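Deoxyribodipyrimidine photo-lyase (Oryza sativa Japonica Group, PDB 3UMV) repairs ultraviolet-damaged DNA by using light and a bound FAD to split cyclobutane pyrimidine dimers back into separate pyrimidines. Local coordinates at residues T373-Q382 against M395-W406. Sequence-based numbering, arbitrary orientation.
Sequences THDPLWNASQ and MRMYWAKKILEW. With FAD (flavin-adenine dinucleotide), chain I; EDO (1,2-ethanediol), chain F.
With CG anti to the backbone N in both Trp378 (chi1 -169°) and Trp399 (chi1 171°), the two indoles meet between the helical segments 376-382 and 395-405, whose axes come within 9.5 Å. Their five-membered rings lie nearly parallel but slid apart, Trp399 CD1 reaching the rim of one Trp378 face and standing 3.4 Å from Trp378 CZ2. Against the opposite face comes the six-membered-ring edge of Trp406, Trp406 CZ3 lying 3.7 Å from Trp378 CG in an edge-to-face pair. Trp378 NE1 fixes the middle ring by a nearly straight hydrogen bond (167°) to Trp399 O, 2.9 Å away in the indole plane and on a carbonyl lone pair. Trp399 NE1 in turn gives its hydrogen to Gln382 OE1 at 2.8 Å, slightly tilted from the indole plane. Trp378 fits as a knob among Tyr398, Trp399, Lys402 and Ile403; an alanine here would probably leave Trp399 O without this donor and open a gap between the other two indoles. These three tryptophans are the predicted electron-transfer chain of the photolyase, and such close spacing is consistent with an electron passing from ring to ring toward FAD, whose methyl C7M lies at the Trp399 edge. Farther out, the edge of His374 points at the face of Trp406 in an offset edge-to-face pair, with His374 CE1 3.4 Å from Trp406 CZ2, while His374 ND1 bonds to Tyr363. Tyr398 OH donates to the syn lone pair of Asp375 OD1 at 2.5 Å, while OD2 of this N-cap residue accepts from Trp378 N. Leu377 CD2 covers a Tyr398 face, and its other methyl, Leu377 CD1, meets Met395 CE. Helices 463-469 and 472-489 cover the Leu377 side, whereas helix 410-424 packs against Gln382, Trp399 and Ile403.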
ATOM      1  N   THR A 373      26.981 -10.174  -0.720  1.00 19.08           N
ATOM      2  CA  THR A 373      27.340 -10.715   0.579  1.00 17.56           C
ATOM      3  C   THR A 373      27.833 -12.164   0.500  1.00 19.17           C
ATOM      4  O   THR A 373      27.716 -12.821  -0.542  1.00 18.40           O
ATOM      5  CB  THR A 373      26.165 -10.656   1.555  1.00 15.62           C
ATOM      6  OG1 THR A 373      25.235 -11.716   1.270  1.00 18.79           O
ATOM      7  CG2 THR A 373      25.464  -9.297   1.476  1.00 15.35           C
ATOM      8  N   HIS A 374      28.356 -12.645   1.623  1.00 19.57           N
ATOM      9  CA  HIS A 374      28.787 -14.031   1.772  1.00 18.98           C
ATOM     10  C   HIS A 374      27.605 -15.003   1.809  1.00 21.62           C
ATOM     11  O   HIS A 374      27.797 -16.213   1.741  1.00 22.29           O
ATOM     12  CB  HIS A 374      29.565 -14.189   3.076  1.00 24.46           C
ATOM     13  CG  HIS A 374      28.713 -14.032   4.297  1.00 25.66           C
ATOM     14  ND1 HIS A 374      28.323 -12.799   4.773  1.00 25.64           N
ATOM     15  CD2 HIS A 374      28.145 -14.950   5.116  1.00 21.66           C
ATOM     16  CE1 HIS A 374      27.572 -12.961   5.848  1.00 23.37           C
ATOM     17  NE2 HIS A 374      27.451 -14.256   6.080  1.00 22.86           N
ATOM     18  N   ASP A 375      26.395 -14.473   1.937  1.00 18.14           N
ATOM     19  CA  ASP A 375      25.192 -15.295   2.156  1.00 17.91           C
ATOM     20  C   ASP A 375      24.379 -15.460   0.869  1.00 18.75           C
ATOM     21  O   ASP A 375      23.720 -14.521   0.429  1.00 17.33           O
ATOM     22  CB  ASP A 375      24.348 -14.630   3.252  1.00 16.58           C
ATOM     23  CG  ASP A 375      23.069 -15.407   3.592  1.00 18.16           C
ATOM     24  OD1 ASP A 375      22.487 -15.156   4.676  1.00 18.53           O
ATOM     25  OD2 ASP A 375      22.650 -16.275   2.806  1.00 18.83           O
ATOM     26  N   PRO A 376      24.423 -16.653   0.244  1.00 19.39           N
ATOM     27  CA  PRO A 376      23.751 -16.796  -1.047  1.00 19.11           C
ATOM     28  C   PRO A 376      22.230 -16.764  -0.933  1.00 18.45           C
ATOM     29  O   PRO A 376      21.576 -16.396  -1.896  1.00 18.68           O
ATOM     30  CB  PRO A 376      24.220 -18.167  -1.542  1.00 21.40           C
ATOM     31  CG  PRO A 376      24.556 -18.906  -0.306  1.00 19.50           C
ATOM     32  CD  PRO A 376      25.122 -17.890   0.640  1.00 18.32           C
ATOM     33  N   LEU A 377      21.697 -17.154   0.218  1.00 19.29           N
ATOM     34  CA  LEU A 377      20.266 -17.071   0.469  1.00 13.79           C
ATOM     35  C   LEU A 377      19.833 -15.593   0.531  1.00 16.07           C
ATOM     36  O   LEU A 377      18.845 -15.207  -0.084  1.00 16.33           O
ATOM     37  CB  LEU A 377      19.893 -17.812   1.747  1.00 16.21           C
ATOM     38  CG  LEU A 377      18.409 -17.720   2.122  1.00 16.82           C
ATOM     39  CD1 LEU A 377      17.507 -18.204   0.971  1.00 16.78           C
ATOM     40  CD2 LEU A 377      18.138 -18.505   3.390  1.00 18.89           C
ATOM     41  N   TRP A 378      20.608 -14.769   1.230  1.00 15.53           N
ATOM     42  CA  TRP A 378      20.300 -13.346   1.306  1.00 12.49           C
ATOM     43  C   TRP A 378      20.429 -12.706  -0.067  1.00 16.49           C
ATOM     44  O   TRP A 378      19.549 -11.970  -0.509  1.00 15.56           O
ATOM     45  CB  TRP A 378      21.198 -12.631   2.317  1.00 11.35           C
ATOM     46  CG  TRP A 378      20.675 -11.249   2.571  1.00 11.08           C
ATOM     47  CD1 TRP A 378      19.785 -10.885   3.546  1.00 12.75           C
ATOM     48  CD2 TRP A 378      20.927 -10.068   1.788  1.00 14.58           C
ATOM     49  NE1 TRP A 378      19.492  -9.551   3.439  1.00 12.44           N
ATOM     50  CE2 TRP A 378      20.182  -9.016   2.378  1.00 12.04           C
ATOM     51  CE3 TRP A 378      21.726  -9.789   0.665  1.00 14.63           C
ATOM     52  CZ2 TRP A 378      20.188  -7.713   1.867  1.00 10.44           C
ATOM     53  CZ3 TRP A 378      21.748  -8.490   0.170  1.00 13.00           C
ATOM     54  CH2 TRP A 378      20.984  -7.465   0.778  1.00 12.94           C
ATOM     55  N   ASN A 379      21.527 -13.006  -0.757  1.00 13.13           N
ATOM     56  CA  ASN A 379      21.705 -12.488  -2.099  1.00 16.06           C
ATOM     57  C   ASN A 379      20.519 -12.803  -2.998  1.00 17.03           C
ATOM     58  O   ASN A 379      20.095 -11.948  -3.773  1.00 15.06           O
ATOM     59  CB  ASN A 379      22.983 -13.049  -2.741  1.00 12.74           C
ATOM     60  CG  ASN A 379      24.255 -12.550  -2.087  1.00 17.37           C
ATOM     61  OD1 ASN A 379      25.324 -13.135  -2.290  1.00 23.46           O
ATOM     62  ND2 ASN A 379      24.165 -11.480  -1.306  1.00 13.45           N
ATOM     63  N   ALA A 380      19.997 -14.030  -2.902  1.00 15.48           N
ATOM     64  CA  ALA A 380      18.851 -14.453  -3.707  1.00 16.28           C
ATOM     65  C   ALA A 380      17.617 -13.610  -3.397  1.00 12.97           C
ATOM     66  O   ALA A 380      16.903 -13.202  -4.300  1.00 15.37           O
ATOM     67  CB  ALA A 380      18.556 -15.976  -3.496  1.00 13.34           C
ATOM     68  N   SER A 381      17.380 -13.347  -2.117  1.00 15.12           N
ATOM     69  CA  SER A 381      16.219 -12.557  -1.725  1.00 15.52           C
ATOM     70  C   SER A 381      16.342 -11.132  -2.256  1.00 16.85           C
ATOM     71  O   SER A 381      15.380 -10.570  -2.773  1.00 13.70           O
ATOM     72  CB  SER A 381      16.008 -12.582  -0.208  1.00 13.77           C
ATOM     73  OG  SER A 381      17.008 -11.874   0.501  1.00 16.32           O
ATOM     74  N   GLN A 382      17.545 -10.565  -2.178  1.00 16.07           N
ATOM     75  CA  GLN A 382      17.771  -9.237  -2.735  1.00 15.94           C
ATOM     76  C   GLN A 382      17.559  -9.193  -4.248  1.00 15.75           C
ATOM     77  O   GLN A 382      16.939  -8.263  -4.761  1.00 16.36           O
ATOM     78  CB  GLN A 382      19.166  -8.725  -2.343  1.00 14.91           C
ATOM     79  CG  GLN A 382      19.559  -7.423  -3.002  1.00 14.86           C
ATOM     80  CD  GLN A 382      18.776  -6.224  -2.495  1.00 11.22           C
ATOM     81  OE1 GLN A 382      18.202  -6.250  -1.404  1.00 14.42           O
ATOM     82  NE2 GLN A 382      18.754  -5.162  -3.285  1.00 14.70           N
ATOM     83  N   MET A 395      10.784 -14.428   2.870  1.00 14.13           N
ATOM     84  CA  MET A 395      12.152 -13.933   2.670  1.00 15.07           C
ATOM     85  C   MET A 395      12.324 -12.453   3.092  1.00 11.32           C
ATOM     86  O   MET A 395      13.421 -12.065   3.473  1.00 13.08           O
ATOM     87  CB  MET A 395      12.660 -14.157   1.233  1.00 12.42           C
ATOM     88  CG  MET A 395      12.986 -15.626   0.890  1.00 13.73           C
ATOM     89  SD  MET A 395      13.825 -16.530   2.203  1.00 17.16           S
ATOM     90  CE  MET A 395      15.320 -15.567   2.373  1.00 15.21           C
ATOM     91  N   ARG A 396      11.262 -11.638   3.045  1.00 10.03           N
ATOM     92  CA  ARG A 396      11.377 -10.240   3.500  1.00 11.99           C
ATOM     93  C   ARG A 396      11.813 -10.124   4.963  1.00 10.32           C
ATOM     94  O   ARG A 396      12.623  -9.237   5.315  1.00 11.51           O
ATOM     95  CB  ARG A 396      10.078  -9.454   3.258  1.00 12.63           C
ATOM     96  CG  ARG A 396       9.739  -9.300   1.795  1.00 12.35           C
ATOM     97  CD  ARG A 396       8.654  -8.249   1.581  1.00 16.35           C
ATOM     98  NE  ARG A 396       7.939  -8.488   0.331  1.00 17.84           N
ATOM     99  CZ  ARG A 396       7.297  -7.552  -0.352  1.00 19.62           C
ATOM    100  NH1 ARG A 396       7.316  -6.299   0.074  1.00 18.58           N
ATOM    101  NH2 ARG A 396       6.652  -7.863  -1.474  1.00 18.16           N
ATOM    102  N   MET A 397      11.312 -11.033   5.806  1.00 12.93           N
ATOM    103  CA  MET A 397      11.696 -11.059   7.220  1.00 12.72           C
ATOM    104  C   MET A 397      13.187 -11.392   7.381  1.00 11.74           C
ATOM    105  O   MET A 397      13.913 -10.690   8.084  1.00 14.83           O
ATOM    106  CB  MET A 397      10.844 -12.071   7.994  1.00 14.85           C
ATOM    107  CG  MET A 397       9.373 -11.741   7.988  1.00 17.63           C
ATOM    108  SD  MET A 397       8.389 -12.934   8.942  1.00 18.70           S
ATOM    109  CE  MET A 397       8.183 -14.214   7.731  1.00 12.70           C
ATOM    110  N   TYR A 398      13.632 -12.463   6.724  1.00 11.67           N
ATOM    111  CA  TYR A 398      15.032 -12.872   6.740  1.00 13.79           C
ATOM    112  C   TYR A 398      15.931 -11.749   6.212  1.00 13.23           C
ATOM    113  O   TYR A 398      16.907 -11.364   6.845  1.00 14.65           O
ATOM    114  CB  TYR A 398      15.206 -14.123   5.879  1.00 11.25           C
ATOM    115  CG  TYR A 398      16.615 -14.665   5.837  1.00 15.51           C
ATOM    116  CD1 TYR A 398      17.499 -14.304   4.826  1.00 13.69           C
ATOM    117  CD2 TYR A 398      17.062 -15.535   6.823  1.00 16.76           C
ATOM    118  CE1 TYR A 398      18.804 -14.823   4.795  1.00 14.52           C
ATOM    119  CE2 TYR A 398      18.344 -16.044   6.803  1.00 15.80           C
ATOM    120  CZ  TYR A 398      19.211 -15.682   5.803  1.00 17.72           C
ATOM    121  OH  TYR A 398      20.485 -16.205   5.815  1.00 16.46           O
ATOM    122  N   TRP A 399      15.545 -11.211   5.062  1.00 12.15           N
ATOM    123  CA  TRP A 399      16.289 -10.165   4.359  1.00 11.30           C
ATOM    124  C   TRP A 399      16.536  -8.954   5.244  1.00  9.67           C
ATOM    125  O   TRP A 399      17.671  -8.478   5.375  1.00 11.70           O
ATOM    126  CB  TRP A 399      15.498  -9.779   3.112  1.00 12.58           C
ATOM    127  CG  TRP A 399      15.980  -8.591   2.372  1.00 11.78           C
ATOM    128  CD1 TRP A 399      16.969  -8.551   1.430  1.00 17.43           C
ATOM    129  CD2 TRP A 399      15.438  -7.271   2.442  1.00 14.27           C
ATOM    130  NE1 TRP A 399      17.097  -7.273   0.937  1.00 14.20           N
ATOM    131  CE2 TRP A 399      16.172  -6.468   1.546  1.00 13.24           C
ATOM    132  CE3 TRP A 399      14.409  -6.686   3.185  1.00 13.58           C
ATOM    133  CZ2 TRP A 399      15.913  -5.110   1.380  1.00 15.14           C
ATOM    134  CZ3 TRP A 399      14.157  -5.343   3.018  1.00 16.17           C
ATOM    135  CH2 TRP A 399      14.894  -4.571   2.121  1.00 13.28           C
ATOM    136  N   ALA A 400      15.498  -8.457   5.889  1.00 11.68           N
ATOM    137  CA  ALA A 400      15.661  -7.262   6.698  1.00  9.87           C
ATOM    138  C   ALA A 400      16.446  -7.530   7.985  1.00 14.55           C
ATOM    139  O   ALA A 400      17.193  -6.674   8.457  1.00 13.05           O
ATOM    140  CB  ALA A 400      14.293  -6.623   7.010  1.00 12.82           C
ATOM    141  N   LYS A 401      16.260  -8.711   8.564  1.00 13.86           N
ATOM    142  CA  LYS A 401      17.003  -9.072   9.760  1.00 11.78           C
ATOM    143  C   LYS A 401      18.506  -9.210   9.521  1.00 14.38           C
ATOM    144  O   LYS A 401      19.317  -8.864  10.396  1.00 13.54           O
ATOM    145  CB  LYS A 401      16.432 -10.335  10.384  1.00  9.67           C
ATOM    146  CG  LYS A 401      15.083 -10.082  11.028  1.00 12.65           C
ATOM    147  CD  LYS A 401      14.602 -11.273  11.824  1.00 12.76           C
ATOM    148  CE  LYS A 401      13.220 -10.966  12.441  1.00 13.79           C
ATOM    149  NZ  LYS A 401      13.320  -9.991  13.557  1.00 13.88           N
ATOM    150  N   LYS A 402      18.895  -9.716   8.353  1.00 13.63           N
ATOM    151  CA  LYS A 402      20.325  -9.753   8.022  1.00 16.56           C
ATOM    152  C   LYS A 402      20.908  -8.346   7.881  1.00 13.42           C
ATOM    153  O   LYS A 402      22.074  -8.107   8.198  1.00 16.88           O
ATOM    154  CB  LYS A 402      20.585 -10.555   6.753  1.00 10.56           C
ATOM    155  CG  LYS A 402      20.293 -12.038   6.878  1.00 13.25           C
ATOM    156  CD  LYS A 402      21.185 -12.680   7.928  1.00 19.53           C
ATOM    157  CE  LYS A 402      20.349 -13.389   8.970  1.00 24.68           C
ATOM    158  NZ  LYS A 402      21.156 -14.311   9.838  1.00 20.09           N
ATOM    159  N   ILE A 403      20.101  -7.398   7.412  1.00 14.36           N
ATOM    160  CA  ILE A 403      20.595  -6.033   7.292  1.00 16.07           C
ATOM    161  C   ILE A 403      20.930  -5.477   8.676  1.00 16.09           C
ATOM    162  O   ILE A 403      21.965  -4.835   8.856  1.00 15.12           O
ATOM    163  CB  ILE A 403      19.591  -5.146   6.551  1.00 12.28           C
ATOM    164  CG1 ILE A 403      19.378  -5.672   5.141  1.00 10.89           C
ATOM    165  CG2 ILE A 403      20.080  -3.706   6.493  1.00 12.18           C
ATOM    166  CD1 ILE A 403      18.337  -4.907   4.339  1.00 14.29           C
ATOM    167  N   LEU A 404      20.084  -5.769   9.662  1.00 14.83           N
ATOM    168  CA  LEU A 404      20.399  -5.448  11.060  1.00 13.49           C
ATOM    169  C   LEU A 404      21.712  -6.102  11.500  1.00 17.46           C
ATOM    170  O   LEU A 404      22.566  -5.481  12.165  1.00 15.49           O
ATOM    171  CB  LEU A 404      19.268  -5.912  11.979  1.00 13.73           C
ATOM    172  CG  LEU A 404      19.555  -5.818  13.479  1.00 14.60           C
ATOM    173  CD1 LEU A 404      19.812  -4.365  13.884  1.00 14.06           C
ATOM    174  CD2 LEU A 404      18.395  -6.409  14.279  1.00 17.17           C
ATOM    175  N   GLU A 405      21.889  -7.359  11.112  1.00 15.51           N
ATOM    176  CA  GLU A 405      23.063  -8.112  11.544  1.00 17.23           C
ATOM    177  C   GLU A 405      24.368  -7.643  10.897  1.00 14.69           C
ATOM    178  O   GLU A 405      25.436  -7.849  11.448  1.00 15.96           O
ATOM    179  CB  GLU A 405      22.852  -9.586  11.225  1.00 19.96           C
ATOM    180  CG  GLU A 405      23.775 -10.522  11.972  1.00 20.75           C
ATOM    181  CD  GLU A 405      23.407 -11.974  11.758  1.00 21.55           C
ATOM    182  OE1 GLU A 405      24.011 -12.834  12.419  1.00 23.93           O
ATOM    183  OE2 GLU A 405      22.499 -12.258  10.951  1.00 22.96           O
ATOM    184  N   TRP A 406      24.276  -7.027   9.726  1.00 15.15           N
ATOM    185  CA  TRP A 406      25.463  -6.680   8.958  1.00 17.35           C
ATOM    186  C   TRP A 406      25.627  -5.175   8.770  1.00 15.27           C
ATOM    187  O   TRP A 406      26.272  -4.738   7.826  1.00 19.08           O
ATOM    188  CB  TRP A 406      25.417  -7.340   7.573  1.00 18.76           C
ATOM    189  CG  TRP A 406      25.303  -8.827   7.617  1.00 18.11           C
ATOM    190  CD1 TRP A 406      25.732  -9.662   8.611  1.00 14.04           C
ATOM    191  CD2 TRP A 406      24.692  -9.655   6.628  1.00 17.93           C
ATOM    192  NE1 TRP A 406      25.434 -10.973   8.285  1.00 22.01           N
ATOM    193  CE2 TRP A 406      24.793 -10.986   7.073  1.00 17.85           C
ATOM    194  CE3 TRP A 406      24.063  -9.398   5.405  1.00 16.70           C
ATOM    195  CZ2 TRP A 406      24.285 -12.058   6.334  1.00 22.10           C
ATOM    196  CZ3 TRP A 406      23.574 -10.470   4.665  1.00 19.67           C
ATOM    197  CH2 TRP A 406      23.680 -11.775   5.140  1.00 21.73           C
TER
HETATM  198  PA  FAD I 801      -0.171 -12.747   0.723  1.00 15.32           P
HETATM  199  O1A FAD I 801       0.484 -13.731   1.644  1.00 20.21           O
HETATM  200  O2A FAD I 801      -1.036 -13.366  -0.340  1.00 16.35           O
HETATM  201  O5B FAD I 801      -1.001 -11.709   1.614  1.00 16.20           O
HETATM  202  C5B FAD I 801      -2.196 -11.115   1.153  1.00 20.26           C
HETATM  203  C4B FAD I 801      -2.275  -9.664   1.637  1.00 15.98           C
HETATM  204  O4B FAD I 801      -2.217  -9.571   3.052  1.00 14.28           O
HETATM  205  C3B FAD I 801      -1.097  -8.841   1.152  1.00 17.49           C
HETATM  206  O3B FAD I 801      -1.301  -8.366  -0.157  1.00 17.24           O
HETATM  207  C2B FAD I 801      -1.095  -7.720   2.150  1.00 14.42           C
HETATM  208  O2B FAD I 801      -2.143  -6.818   1.851  1.00 18.60           O
HETATM  209  C1B FAD I 801      -1.469  -8.434   3.424  1.00 15.20           C
HETATM  210  N9A FAD I 801      -0.269  -8.830   4.179  1.00 14.24           N
HETATM  211  C8A FAD I 801       0.394 -10.027   4.135  1.00 16.30           C
HETATM  212  N7A FAD I 801       1.432  -9.954   5.000  1.00 13.66           N
HETATM  213  C5A FAD I 801       1.444  -8.721   5.579  1.00 13.15           C
HETATM  214  C6A FAD I 801       2.259  -8.091   6.528  1.00 14.39           C
HETATM  215  N6A FAD I 801       3.242  -8.736   7.156  1.00 18.62           N
HETATM  216  N1A FAD I 801       1.985  -6.798   6.916  1.00 14.33           N
HETATM  217  C2A FAD I 801       0.907  -6.133   6.378  1.00 16.42           C
HETATM  218  N3A FAD I 801       0.109  -6.752   5.442  1.00 15.00           N
HETATM  219  C4A FAD I 801       0.369  -8.023   5.065  1.00 14.60           C
HETATM  220  N1  FAD I 801       3.888  -5.306   2.248  1.00  9.88           N
HETATM  221  C2  FAD I 801       3.504  -4.375   1.328  1.00 14.62           C
HETATM  222  O2  FAD I 801       2.328  -4.385   0.961  1.00 15.69           O
HETATM  223  N3  FAD I 801       4.408  -3.440   0.854  1.00 11.32           N
HETATM  224  C4  FAD I 801       5.721  -3.447   1.290  1.00 13.20           C
HETATM  225  O4  FAD I 801       6.526  -2.616   0.860  1.00 14.63           O
HETATM  226  C4X FAD I 801       6.099  -4.393   2.236  1.00 15.67           C
HETATM  227  N5  FAD I 801       7.391  -4.462   2.700  1.00 16.42           N
HETATM  228  C5X FAD I 801       7.744  -5.396   3.654  1.00 13.22           C
HETATM  229  C6  FAD I 801       9.056  -5.436   4.146  1.00 10.28           C
HETATM  230  C7  FAD I 801       9.416  -6.384   5.108  1.00 10.31           C
HETATM  231  C7M FAD I 801      10.830  -6.397   5.629  1.00  9.76           C
HETATM  232  C8  FAD I 801       8.459  -7.294   5.565  1.00 11.96           C
HETATM  233  C8M FAD I 801       8.787  -8.336   6.593  1.00 12.83           C
HETATM  234  C9  FAD I 801       7.169  -7.252   5.062  1.00  9.70           C
HETATM  235  C9A FAD I 801       6.812  -6.308   4.117  1.00 11.51           C
HETATM  236  N10 FAD I 801       5.525  -6.277   3.620  1.00 10.48           N
HETATM  237  C10 FAD I 801       5.185  -5.317   2.697  1.00  9.86           C
HETATM  238  C1' FAD I 801       4.458  -7.257   4.087  1.00 12.56           C
HETATM  239  C2' FAD I 801       4.371  -8.562   3.234  1.00 12.97           C
HETATM  240  O2' FAD I 801       5.634  -9.197   2.998  1.00 14.04           O
HETATM  241  C3' FAD I 801       3.681  -8.374   1.871  1.00 12.98           C
HETATM  242  O3' FAD I 801       2.459  -7.711   2.060  1.00 13.37           O
HETATM  243  C4' FAD I 801       3.406  -9.692   1.143  1.00 15.73           C
HETATM  244  O4' FAD I 801       4.623 -10.384   0.932  1.00 18.20           O
HETATM  245  C5' FAD I 801       2.708  -9.370  -0.177  1.00 13.94           C
HETATM  246  O5' FAD I 801       2.620 -10.447  -1.079  1.00 11.85           O
HETATM  247  P   FAD I 801       1.189 -11.116  -1.361  1.00 13.52           P
HETATM  248  O1P FAD I 801       0.161 -10.059  -1.716  1.00 15.62           O
HETATM  249  O2P FAD I 801       1.336 -12.168  -2.430  1.00 14.02           O
HETATM  250  O3P FAD I 801       0.983 -11.788   0.091  1.00 15.16           O
HETATM  251  C1  EDO F 706      25.178 -12.389  15.664  1.00 48.99           C
HETATM  252  O1  EDO F 706      25.538 -11.764  14.492  1.00 50.48           O
HETATM  253  C2  EDO F 706      23.975 -12.107  16.241  1.00 45.09           C
HETATM  254  O2  EDO F 706      23.587 -12.784  17.371  1.00 44.48           O